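PDB 4ZR1: ceramide very long chain fatty acid hydroxylase SCS7 from Saccharomyces cerevisiae, which hydroxylates the very long chain fatty acids of ceramides, probably at C-2, using dioxygen and electrons from cytochrome b5. Local coordinates for residues A[97-103]-A[184-190]; A[60-64]-A[170-174]; A[150-155]-A[173-178]. One frame throughout, in Å; residues are numbered along the deposited sequence.

Contact 1 (A[97-103]-A[184-190]); sequences EPLTKTA and KYRLVMP. With BOG (octyl beta-D-glucopyranoside), chain E.
A salt-bridge network of E97, K101 and R186 ties the loop before helix 106-125 to the loop before helix 191-208, on the protein's presumed cytoplasmic side and next to a bound octyl glucoside. Beside the network, R186 grips T100 side-on: R186 NE donates to T100 O over 2.6 Å, and R186 NH2 donates to T100 OG1 over 2.7 Å, the latter nearly straight at 175°. Both acceptors lie close to the guanidinium plane, whereas NE stands above the carbonyl plane of T100 and misses its lone pairs. The T100 hydroxyl sits between its backbone N and carbonyl carbon (chi1 75°), from where it passes its own proton back to E97 O inside the short 3-10 turn while receiving R186. NH2 is shared, since E97 OE2 also meets it at the guanidinium edge, 2.8 Å away, with the carboxylate plane turned 68° from the guanidinium. K101 NZ forms a long salt bridge of 3.7 Å to the same E97 OE2, so the carboxylate would be expected to ease the closeness of the two cations. Beyond the segments, D183 and A89 O take up R186 NH1, and the amides of L91, F92 and G93 bind the E97 carboxylate.

Further along, the backbones are joined where T102 N donates to Y185 O over 2.9 Å. A103 CB packs obliquely on the Y185 ring at CE1, and T102 CG2 rests 3.5 Å from CB of P190, at the N-cap position of helix 191-208. R186 and L187 also present their backbone carbonyls to the sugar: octyl glucoside O2 donates to R186 O over 2.9 Å, and its O3 donates to L187 O over 2.7 Å.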
loop_
_atom_site.group_PDB
_atom_site.type_symbol
_atom_site.label_atom_id
_atom_site.label_comp_id
_atom_site.label_asym_id
_atom_site.label_seq_id
_atom_site.Cartn_x
_atom_site.Cartn_y
_atom_site.Cartn_z
ATOM N N GLU A 97 14.126 -4.530 14.093
ATOM C CA GLU A 97 12.805 -5.058 13.789
ATOM C C GLU A 97 11.620 -4.199 14.280
ATOM O O GLU A 97 10.583 -4.171 13.615
ATOM C CB GLU A 97 12.669 -6.480 14.341
ATOM C CG GLU A 97 11.458 -7.239 13.779
ATOM C CD GLU A 97 11.626 -7.652 12.314
ATOM O OE1 GLU A 97 12.753 -7.597 11.786
ATOM O OE2 GLU A 97 10.629 -8.058 11.689
ATOM N N PRO A 98 11.751 -3.511 15.431
ATOM C CA PRO A 98 10.610 -2.678 15.835
ATOM C C PRO A 98 10.164 -1.617 14.821
ATOM O O PRO A 98 8.961 -1.370 14.715
ATOM C CB PRO A 98 11.116 -2.018 17.118
ATOM C CG PRO A 98 11.950 -3.082 17.733
ATOM C CD PRO A 98 12.663 -3.746 16.568
ATOM N N LEU A 99 11.102 -1.026 14.086
ATOM C CA LEU A 99 10.785 -0.044 13.047
ATOM C C LEU A 99 9.898 -0.572 11.917
ATOM O O LEU A 99 9.337 0.203 11.148
ATOM C CB LEU A 99 12.076 0.489 12.440
ATOM C CG LEU A 99 12.869 1.372 13.382
ATOM C CD1 LEU A 99 14.211 1.716 12.773
ATOM C CD2 LEU A 99 12.031 2.615 13.638
ATOM N N THR A 100 9.789 -1.886 11.796
ATOM C CA THR A 100 9.090 -2.466 10.655
ATOM C C THR A 100 7.665 -2.805 11.038
ATOM O O THR A 100 6.917 -3.343 10.233
ATOM C CB THR A 100 9.809 -3.750 10.124
ATOM O OG1 THR A 100 9.575 -4.851 11.013
ATOM C CG2 THR A 100 11.332 -3.514 9.985
ATOM N N LYS A 101 7.295 -2.496 12.276
ATOM C CA LYS A 101 5.967 -2.838 12.776
ATOM C C LYS A 101 5.207 -1.585 13.173
ATOM O O LYS A 101 5.629 -0.858 14.061
ATOM C CB LYS A 101 6.066 -3.792 13.961
ATOM C CG LYS A 101 6.540 -5.200 13.621
ATOM C CD LYS A 101 6.251 -6.124 14.794
ATOM C CE LYS A 101 6.632 -7.551 14.504
ATOM N NZ LYS A 101 8.104 -7.720 14.383
ATOM N N THR A 102 4.103 -1.304 12.492
ATOM C CA THR A 102 3.355 -0.089 12.780
ATOM C C THR A 102 1.871 -0.409 12.824
ATOM O O THR A 102 1.297 -0.889 11.843
ATOM C CB THR A 102 3.605 1.012 11.736
ATOM O OG1 THR A 102 2.934 0.659 10.528
ATOM C CG2 THR A 102 5.103 1.162 11.437
ATOM N N ALA A 103 1.256 -0.151 13.970
ATOM C CA ALA A 103 -0.151 -0.440 14.166
ATOM C C ALA A 103 -1.011 0.612 13.482
ATOM O O ALA A 103 -0.551 1.723 13.236
ATOM C CB ALA A 103 -0.470 -0.507 15.637
ATOM N N LYS A 184 -1.028 -7.396 10.033
ATOM C CA LYS A 184 -1.648 -6.190 10.581
ATOM C C LYS A 184 -0.642 -5.100 10.979
ATOM O O LYS A 184 -1.024 -3.953 11.207
ATOM C CB LYS A 184 -2.540 -6.550 11.775
ATOM C CG LYS A 184 -1.811 -7.153 12.962
ATOM C CD LYS A 184 -2.790 -7.599 14.052
ATOM C CE LYS A 184 -2.067 -8.286 15.210
ATOM N NZ LYS A 184 -2.992 -8.753 16.280
ATOM N N TYR A 185 0.644 -5.427 11.024
ATOM C CA TYR A 185 1.621 -4.402 11.371
ATOM C C TYR A 185 2.481 -3.963 10.197
ATOM O O TYR A 185 3.402 -3.178 10.377
ATOM C CB TYR A 185 2.519 -4.876 12.505
ATOM C CG TYR A 185 1.798 -5.033 13.828
ATOM C CD1 TYR A 185 1.565 -3.944 14.655
ATOM C CD2 TYR A 185 1.379 -6.277 14.258
ATOM C CE1 TYR A 185 0.923 -4.096 15.864
ATOM C CE2 TYR A 185 0.737 -6.434 15.460
ATOM C CZ TYR A 185 0.511 -5.349 16.263
ATOM O OH TYR A 185 -0.136 -5.533 17.464
ATOM N N ARG A 186 2.171 -4.442 8.998
ATOM C CA ARG A 186 2.898 -4.016 7.809
ATOM C C ARG A 186 1.958 -3.525 6.725
ATOM O O ARG A 186 2.193 -3.755 5.540
ATOM C CB ARG A 186 3.755 -5.159 7.255
ATOM C CG ARG A 186 5.155 -5.225 7.835
ATOM C CD ARG A 186 5.131 -5.714 9.264
ATOM N NE ARG A 186 6.484 -5.904 9.768
ATOM C CZ ARG A 186 7.120 -7.073 9.785
ATOM N NH1 ARG A 186 6.522 -8.179 9.341
ATOM N NH2 ARG A 186 8.358 -7.134 10.254
ATOM N N LEU A 187 0.888 -2.854 7.130
ATOM C CA LEU A 187 -0.066 -2.317 6.178
ATOM C C LEU A 187 0.088 -0.801 6.093
ATOM O O LEU A 187 0.448 -0.269 5.043
ATOM C CB LEU A 187 -1.495 -2.721 6.564
ATOM C CG LEU A 187 -2.639 -2.438 5.590
ATOM C CD1 LEU A 187 -3.844 -3.330 5.875
ATOM C CD2 LEU A 187 -3.054 -0.981 5.678
ATOM N N VAL A 188 -0.187 -0.097 7.187
ATOM C CA VAL A 188 -0.078 1.351 7.133
ATOM C C VAL A 188 1.382 1.747 7.039
ATOM O O VAL A 188 2.276 0.941 7.286
ATOM C CB VAL A 188 -0.724 2.047 8.334
ATOM C CG1 VAL A 188 -2.170 1.549 8.523
ATOM C CG2 VAL A 188 0.105 1.848 9.580
ATOM N N MET A 189 1.614 2.989 6.652
ATOM C CA MET A 189 2.957 3.466 6.399
ATOM C C MET A 189 3.623 3.828 7.699
ATOM O O MET A 189 3.030 4.479 8.549
ATOM C CB MET A 189 2.939 4.683 5.481
ATOM C CG MET A 189 2.199 4.467 4.185
ATOM S SD MET A 189 2.390 5.913 3.140
ATOM C CE MET A 189 4.118 6.231 3.430
ATOM N N PRO A 190 4.867 3.397 7.869
ATOM C CA PRO A 190 5.626 3.854 9.031
ATOM C C PRO A 190 5.963 5.329 8.878
ATOM O O PRO A 190 6.283 5.743 7.763
ATOM C CB PRO A 190 6.881 2.976 8.992
ATOM C CG PRO A 190 6.982 2.520 7.620
ATOM C CD PRO A 190 5.591 2.373 7.104
HETATM C C1 BOG E . 5.181 -0.435 4.076
HETATM O O1 BOG E . 5.799 -0.857 5.273
HETATM C C2 BOG E . 3.832 -1.104 3.970
HETATM O O2 BOG E . 4.059 -2.480 3.773
HETATM C C3 BOG E . 3.084 -0.594 2.759
HETATM O O3 BOG E . 1.740 -1.020 2.735
HETATM C C4 BOG E . 3.139 0.900 2.663
HETATM O O4 BOG E . 2.640 1.255 1.396
HETATM C C5 BOG E . 4.568 1.356 2.785
HETATM O O5 BOG E . 5.054 0.969 4.052
HETATM C C6 BOG E . 4.580 2.863 2.580
HETATM O O6 BOG E . 5.635 3.496 3.270
HETATM C "C1'" BOG E . 7.152 -1.241 5.139
HETATM C "C2'" BOG E . 7.723 -1.695 6.467
HETATM C "C3'" BOG E . 9.223 -1.477 6.445
HETATM C "C4'" BOG E . 9.680 -0.580 7.581
HETATM C "C5'" BOG E . 10.842 0.289 7.132
HETATM C "C6'" BOG E . 11.560 0.850 8.336
HETATM C "C7'" BOG E . 12.601 1.854 7.899
HETATM C "C8'" BOG E . 13.820 1.122 7.387
#

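Contact 2 (A[60-64]-A[170-174]); sequences LLMQI and HFLLH. With ZN (zinc ion), chain D; BOG (octyl beta-D-glucopyranoside), chain E.
The short helical segments 60-64 and 170-174 run closer to antiparallel than to parallel, their N-to-C directions 146° apart, and their axes come no nearer than 11.7 Å. L61 and F171 are the closest pair along the backbones, with CA to CA at 8.5 Å, so this helix-helix packing is bridged by side chains alone, with no hydrogen bond across it. It sets helix 60-65 against helix 164-179, which carries the HX2HH histidine box of this membrane hydroxylase family.

F171 is the bridge. Its CG lies anti to the backbone N (chi1 -180°), which sends the ring across to three aliphatic residues. I64 CD1 makes a CH-pi contact over one face, 3.8 Å from the F171 ring centroid and 18° off the normal. L60 CD1 approaches F171 CZ obliquely at 4.0 Å, and L61 CD1 meets F171 CD2 in the same oblique manner. Y74 and I78 of helix 71-78 add further packing to the ring. Replacing F171 by an alanine removes the ring, which would probably open a gap between the helices, strip I64 CD1 of its aromatic face and leave L60 CD1 without the ring it packs against.

On this helix, three residues beyond F171, H174 turns to the metal centre, where its NE2 binds a zinc ion at 2.2 Å.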
loop_
_atom_site.group_PDB
_atom_site.type_symbol
_atom_site.label_atom_id
_atom_site.label_comp_id
_atom_site.label_asym_id
_atom_site.label_seq_id
_atom_site.Cartn_x
_atom_site.Cartn_y
_atom_site.Cartn_z
ATOM N N LEU A 60 13.493 -11.470 5.666
ATOM C CA LEU A 60 13.182 -11.330 4.244
ATOM C C LEU A 60 14.058 -10.328 3.500
ATOM O O LEU A 60 14.365 -10.508 2.323
ATOM C CB LEU A 60 11.709 -10.935 4.078
ATOM C CG LEU A 60 10.672 -11.963 4.545
ATOM C CD1 LEU A 60 9.273 -11.380 4.517
ATOM C CD2 LEU A 60 10.738 -13.210 3.684
ATOM N N LEU A 61 14.464 -9.273 4.186
ATOM C CA LEU A 61 15.150 -8.168 3.528
ATOM C C LEU A 61 16.559 -8.518 3.006
ATOM O O LEU A 61 16.881 -8.223 1.856
ATOM C CB LEU A 61 15.217 -6.986 4.486
ATOM C CG LEU A 61 15.309 -5.599 3.883
ATOM C CD1 LEU A 61 14.195 -5.389 2.883
ATOM C CD2 LEU A 61 15.195 -4.611 5.014
ATOM N N MET A 62 17.400 -9.138 3.832
ATOM C CA MET A 62 18.742 -9.498 3.370
ATOM C C MET A 62 18.633 -10.557 2.291
ATOM O O MET A 62 19.418 -10.611 1.342
ATOM C CB MET A 62 19.625 -9.998 4.525
ATOM C CG MET A 62 20.366 -8.872 5.258
ATOM S SD MET A 62 21.560 -7.999 4.214
ATOM C CE MET A 62 22.125 -6.704 5.317
ATOM N N GLN A 63 17.623 -11.387 2.451
ATOM C CA GLN A 63 17.321 -12.465 1.538
ATOM C C GLN A 63 17.035 -11.894 0.132
ATOM O O GLN A 63 17.292 -12.539 -0.880
ATOM C CB GLN A 63 16.131 -13.232 2.102
ATOM C CG GLN A 63 16.088 -14.684 1.852
ATOM C CD GLN A 63 14.837 -15.306 2.426
ATOM O OE1 GLN A 63 14.196 -16.129 1.781
ATOM N NE2 GLN A 63 14.489 -14.927 3.646
ATOM N N ILE A 64 16.510 -10.668 0.092
ATOM C CA ILE A 64 16.241 -9.947 -1.154
ATOM C C ILE A 64 17.474 -9.210 -1.664
ATOM O O ILE A 64 17.778 -9.249 -2.860
ATOM C CB ILE A 64 15.112 -8.906 -0.978
ATOM C CG1 ILE A 64 13.800 -9.577 -0.605
ATOM C CG2 ILE A 64 14.915 -8.089 -2.249
ATOM C CD1 ILE A 64 12.691 -8.581 -0.352
ATOM N N HIS A 170 11.172 -1.371 -3.554
ATOM C CA HIS A 170 9.817 -1.722 -3.946
ATOM C C HIS A 170 9.114 -2.473 -2.815
ATOM O O HIS A 170 8.016 -2.112 -2.392
ATOM C CB HIS A 170 9.851 -2.569 -5.214
ATOM C CG HIS A 170 8.502 -3.005 -5.686
ATOM N ND1 HIS A 170 7.846 -4.096 -5.160
ATOM C CD2 HIS A 170 7.684 -2.496 -6.638
ATOM C CE1 HIS A 170 6.681 -4.239 -5.764
ATOM N NE2 HIS A 170 6.558 -3.281 -6.666
ATOM N N PHE A 171 9.770 -3.521 -2.335
ATOM C CA PHE A 171 9.291 -4.323 -1.215
ATOM C C PHE A 171 8.896 -3.460 -0.018
ATOM O O PHE A 171 7.810 -3.616 0.529
ATOM C CB PHE A 171 10.371 -5.331 -0.815
ATOM C CG PHE A 171 9.995 -6.218 0.328
ATOM C CD1 PHE A 171 9.185 -7.320 0.124
ATOM C CD2 PHE A 171 10.488 -5.976 1.604
ATOM C CE1 PHE A 171 8.850 -8.152 1.181
ATOM C CE2 PHE A 171 10.156 -6.803 2.667
ATOM C CZ PHE A 171 9.341 -7.897 2.456
ATOM N N LEU A 172 9.775 -2.542 0.372
ATOM C CA LEU A 172 9.500 -1.654 1.500
ATOM C C LEU A 172 8.344 -0.673 1.255
ATOM O O LEU A 172 7.661 -0.268 2.196
ATOM C CB LEU A 172 10.763 -0.865 1.866
ATOM C CG LEU A 172 11.888 -1.615 2.576
ATOM C CD1 LEU A 172 13.082 -0.700 2.752
ATOM C CD2 LEU A 172 11.439 -2.173 3.935
ATOM N N LEU A 173 8.121 -0.281 0.000
ATOM C CA LEU A 173 7.084 0.711 -0.298
ATOM C C LEU A 173 5.704 0.102 -0.454
ATOM O O LEU A 173 4.714 0.748 -0.145
ATOM C CB LEU A 173 7.432 1.496 -1.563
ATOM C CG LEU A 173 8.629 2.441 -1.424
ATOM C CD1 LEU A 173 8.794 3.299 -2.667
ATOM C CD2 LEU A 173 8.493 3.298 -0.179
ATOM N N HIS A 174 5.630 -1.135 -0.933
ATOM C CA HIS A 174 4.338 -1.731 -1.242
ATOM C C HIS A 174 4.386 -3.248 -1.499
ATOM O O HIS A 174 3.417 -3.957 -1.229
ATOM C CB HIS A 174 3.735 -1.030 -2.456
ATOM C CG HIS A 174 2.271 -1.266 -2.618
ATOM N ND1 HIS A 174 1.350 -0.891 -1.661
ATOM C CD2 HIS A 174 1.566 -1.847 -3.617
ATOM C CE1 HIS A 174 0.140 -1.224 -2.071
ATOM N NE2 HIS A 174 0.243 -1.802 -3.256
HETATM ZN ZN ZN D . -1.180 -2.435 -4.758
HETATM C C1 BOG E . 5.181 -0.435 4.076
HETATM O O1 BOG E . 5.799 -0.857 5.273
HETATM C C2 BOG E . 3.832 -1.104 3.970
HETATM O O2 BOG E . 4.059 -2.480 3.773
HETATM C C3 BOG E . 3.084 -0.594 2.759
HETATM O O3 BOG E . 1.740 -1.020 2.735
HETATM C C4 BOG E . 3.139 0.900 2.663
HETATM O O4 BOG E . 2.640 1.255 1.396
HETATM C C5 BOG E . 4.568 1.356 2.785
HETATM O O5 BOG E . 5.054 0.969 4.052
HETATM C C6 BOG E . 4.580 2.863 2.580
HETATM O O6 BOG E . 5.635 3.496 3.270
HETATM C "C1'" BOG E . 7.152 -1.241 5.139
HETATM C "C2'" BOG E . 7.723 -1.695 6.467
HETATM C "C3'" BOG E . 9.223 -1.477 6.445
HETATM C "C4'" BOG E . 9.680 -0.580 7.581
HETATM C "C5'" BOG E . 10.842 0.289 7.132
HETATM C "C6'" BOG E . 11.560 0.850 8.336
HETATM C "C7'" BOG E . 12.601 1.854 7.899
HETATM C "C8'" BOG E . 13.820 1.122 7.387
#

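Contact 3 (A[150-155]-A[173-178]); sequences HRFLFH and LHGCHH. With ZN (zinc ion), chain D; ZN (zinc ion), chain C; BOG (octyl beta-D-glucopyranoside), chain E.
F154 lays one face of its ring over the carbonyl oxygen of L173, which stands 3.7 Å above the ring plane and over its centre. The ring is also nearly parallel to that of H174, with 16° between the planes, but the two are slid apart and barely overlap; F154 CD2 lies 3.6 Å from H174 ND1. Octyl glucoside O4 donates to the same L173 O over 2.6 Å, and L153 CD2 packs on L173 CD1.

F154 and L173 flank one half of what is likely a catalytic dimetal centre, built from histidine boxes, HX4H at H150 and H155 and HX2HH at H174, H177 and H178. H150 NE2 and H178 NE2 each bind the zinc ion at 2.3 Å, H155 and H174 bind it as well through NE2, and H254 completes the five ligands. H155 meets H178 in an offset edge-to-face pair, its edge toward the H178 face, the planes 86° apart and H155 CE1 3.2 Å from H178 NE2. In the second shell, F263 O is hydrogen-bonded to H150 ND1, which would steady that ring's rotation. H177 points its NE2 to the other zinc ion, 2.3 Å away.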
loop_
_atom_site.group_PDB
_atom_site.type_symbol
_atom_site.label_atom_id
_atom_site.label_comp_id
_atom_site.label_asym_id
_atom_site.label_seq_id
_atom_site.Cartn_x
_atom_site.Cartn_y
_atom_site.Cartn_z
ATOM N N HIS A 150 0.169 4.916 -5.904
ATOM C CA HIS A 150 -0.172 3.508 -5.937
ATOM C C HIS A 150 0.096 2.883 -7.294
ATOM O O HIS A 150 0.724 1.830 -7.385
ATOM C CB HIS A 150 -1.631 3.303 -5.562
ATOM C CG HIS A 150 -1.980 1.872 -5.314
ATOM N ND1 HIS A 150 -3.271 1.445 -5.095
ATOM C CD2 HIS A 150 -1.197 0.771 -5.241
ATOM C CE1 HIS A 150 -3.271 0.137 -4.905
ATOM N NE2 HIS A 150 -2.026 -0.295 -4.987
ATOM N N ARG A 151 -0.365 3.536 -8.354
ATOM C CA ARG A 151 -0.249 2.961 -9.694
ATOM C C ARG A 151 1.154 3.063 -10.295
ATOM O O ARG A 151 1.634 2.120 -10.936
ATOM C CB ARG A 151 -1.250 3.628 -10.636
ATOM C CG ARG A 151 -1.117 3.189 -12.079
ATOM C CD ARG A 151 -2.219 3.764 -12.914
ATOM N NE ARG A 151 -1.950 3.632 -14.340
ATOM C CZ ARG A 151 -2.741 4.127 -15.282
ATOM N NH1 ARG A 151 -3.840 4.793 -14.942
ATOM N NH2 ARG A 151 -2.426 3.967 -16.558
ATOM N N PHE A 152 1.809 4.204 -10.093
ATOM C CA PHE A 152 3.045 4.475 -10.807
ATOM C C PHE A 152 4.312 4.328 -9.951
ATOM O O PHE A 152 5.371 3.985 -10.478
ATOM C CB PHE A 152 2.985 5.872 -11.440
ATOM C CG PHE A 152 1.926 6.009 -12.509
ATOM C CD1 PHE A 152 2.069 5.371 -13.734
ATOM C CD2 PHE A 152 0.798 6.787 -12.298
ATOM C CE1 PHE A 152 1.098 5.492 -14.724
ATOM C CE2 PHE A 152 -0.178 6.910 -13.286
ATOM C CZ PHE A 152 -0.024 6.258 -14.501
ATOM N N LEU A 153 4.231 4.570 -8.646
ATOM C CA LEU A 153 5.416 4.340 -7.815
ATOM C C LEU A 153 5.369 2.960 -7.152
ATOM O O LEU A 153 6.253 2.133 -7.353
ATOM C CB LEU A 153 5.570 5.426 -6.755
ATOM C CG LEU A 153 6.899 5.295 -5.999
ATOM C CD1 LEU A 153 8.007 5.928 -6.820
ATOM C CD2 LEU A 153 6.843 5.927 -4.609
ATOM N N PHE A 154 4.314 2.710 -6.386
ATOM C CA PHE A 154 4.128 1.429 -5.721
ATOM C C PHE A 154 4.116 0.229 -6.685
ATOM O O PHE A 154 4.688 -0.819 -6.391
ATOM C CB PHE A 154 2.835 1.448 -4.914
ATOM C CG PHE A 154 2.900 2.316 -3.701
ATOM C CD1 PHE A 154 4.058 3.014 -3.396
ATOM C CD2 PHE A 154 1.800 2.440 -2.860
ATOM C CE1 PHE A 154 4.121 3.817 -2.270
ATOM C CE2 PHE A 154 1.863 3.246 -1.730
ATOM C CZ PHE A 154 3.019 3.931 -1.437
ATOM N N HIS A 155 3.459 0.368 -7.824
ATOM C CA HIS A 155 3.441 -0.723 -8.788
ATOM C C HIS A 155 4.292 -0.427 -10.021
ATOM O O HIS A 155 3.883 -0.716 -11.138
ATOM C CB HIS A 155 2.006 -1.051 -9.197
ATOM C CG HIS A 155 1.236 -1.774 -8.137
ATOM N ND1 HIS A 155 1.260 -3.143 -8.005
ATOM C CD2 HIS A 155 0.434 -1.313 -7.148
ATOM C CE1 HIS A 155 0.497 -3.499 -6.985
ATOM N NE2 HIS A 155 -0.016 -2.406 -6.449
ATOM N N LEU A 173 8.121 -0.281 0.000
ATOM C CA LEU A 173 7.084 0.711 -0.298
ATOM C C LEU A 173 5.704 0.102 -0.454
ATOM O O LEU A 173 4.714 0.748 -0.145
ATOM C CB LEU A 173 7.432 1.496 -1.563
ATOM C CG LEU A 173 8.629 2.441 -1.424
ATOM C CD1 LEU A 173 8.794 3.299 -2.667
ATOM C CD2 LEU A 173 8.493 3.298 -0.179
ATOM N N HIS A 174 5.630 -1.135 -0.933
ATOM C CA HIS A 174 4.338 -1.731 -1.242
ATOM C C HIS A 174 4.386 -3.248 -1.499
ATOM O O HIS A 174 3.417 -3.957 -1.229
ATOM C CB HIS A 174 3.735 -1.030 -2.456
ATOM C CG HIS A 174 2.271 -1.266 -2.618
ATOM N ND1 HIS A 174 1.350 -0.891 -1.661
ATOM C CD2 HIS A 174 1.566 -1.847 -3.617
ATOM C CE1 HIS A 174 0.140 -1.224 -2.071
ATOM N NE2 HIS A 174 0.243 -1.802 -3.256
ATOM N N GLY A 175 5.505 -3.741 -2.021
ATOM C CA GLY A 175 5.641 -5.154 -2.329
ATOM C C GLY A 175 5.330 -6.054 -1.146
ATOM O O GLY A 175 4.605 -7.041 -1.283
ATOM N N CYS A 176 5.872 -5.706 0.019
ATOM C CA CYS A 176 5.664 -6.486 1.237
ATOM C C CYS A 176 4.176 -6.624 1.560
ATOM O O CYS A 176 3.697 -7.673 1.999
ATOM C CB CYS A 176 6.392 -5.836 2.415
ATOM S SG CYS A 176 6.349 -6.814 3.925
ATOM N N HIS A 177 3.440 -5.553 1.328
ATOM C CA HIS A 177 2.033 -5.561 1.647
ATOM C C HIS A 177 1.275 -6.531 0.722
ATOM O O HIS A 177 0.343 -7.212 1.150
ATOM C CB HIS A 177 1.470 -4.143 1.560
ATOM C CG HIS A 177 -0.010 -4.085 1.749
ATOM N ND1 HIS A 177 -0.628 -4.535 2.893
ATOM C CD2 HIS A 177 -0.998 -3.673 0.922
ATOM C CE1 HIS A 177 -1.933 -4.386 2.772
ATOM N NE2 HIS A 177 -2.183 -3.865 1.586
ATOM N N HIS A 178 1.688 -6.609 -0.540
ATOM C CA HIS A 178 1.111 -7.586 -1.462
ATOM C C HIS A 178 1.587 -8.990 -1.127
ATOM O O HIS A 178 0.851 -9.964 -1.259
ATOM C CB HIS A 178 1.467 -7.244 -2.905
ATOM C CG HIS A 178 0.488 -6.320 -3.559
ATOM N ND1 HIS A 178 -0.440 -6.749 -4.483
ATOM C CD2 HIS A 178 0.282 -4.989 -3.407
ATOM C CE1 HIS A 178 -1.169 -5.722 -4.881
ATOM N NE2 HIS A 178 -0.756 -4.646 -4.239
HETATM ZN ZN ZN D . -1.180 -2.435 -4.758
HETATM ZN ZN ZN C . -4.176 -3.522 0.566
HETATM C C1 BOG E . 5.181 -0.435 4.076
HETATM O O1 BOG E . 5.799 -0.857 5.273
HETATM C C2 BOG E . 3.832 -1.104 3.970
HETATM O O2 BOG E . 4.059 -2.480 3.773
HETATM C C3 BOG E . 3.084 -0.594 2.759
HETATM O O3 BOG E . 1.740 -1.020 2.735
HETATM C C4 BOG E . 3.139 0.900 2.663
HETATM O O4 BOG E . 2.640 1.255 1.396
HETATM C C5 BOG E . 4.568 1.356 2.785
HETATM O O5 BOG E . 5.054 0.969 4.052
HETATM C C6 BOG E . 4.580 2.863 2.580
HETATM O O6 BOG E . 5.635 3.496 3.270
HETATM C "C1'" BOG E . 7.152 -1.241 5.139
HETATM C "C2'" BOG E . 7.723 -1.695 6.467
HETATM C "C3'" BOG E . 9.223 -1.477 6.445
HETATM C "C4'" BOG E . 9.680 -0.580 7.581
HETATM C "C5'" BOG E . 10.842 0.289 7.132
HETATM C "C6'" BOG E . 11.560 0.850 8.336
HETATM C "C7'" BOG E . 12.601 1.854 7.899
HETATM C "C8'" BOG E . 13.820 1.122 7.387
#

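Overall arrangement
From the N terminus, residues 60-64 come first, and contact 2 closes a long loop when they pack on helix 164-179 at 170-174. Residues 97-103 open contact 1 within that span and close it past its end, at 184-190, so the two loops cross. Contact 3 spans a much shorter distance, from the end of helix 128-154 to 173-178, and lies wholly within the span of contact 1. Contacts 2 and 3 share L173 and H174, while contacts 1 and 3 touch where L187 CG packs 3.5 Å from H177 CE1. All three border one octyl glucoside; contact 1 ties two loops, contact 2 helix 60-65 to helix 164-179, and contact 3 that helix to the end of helix 128-154 at the zinc site.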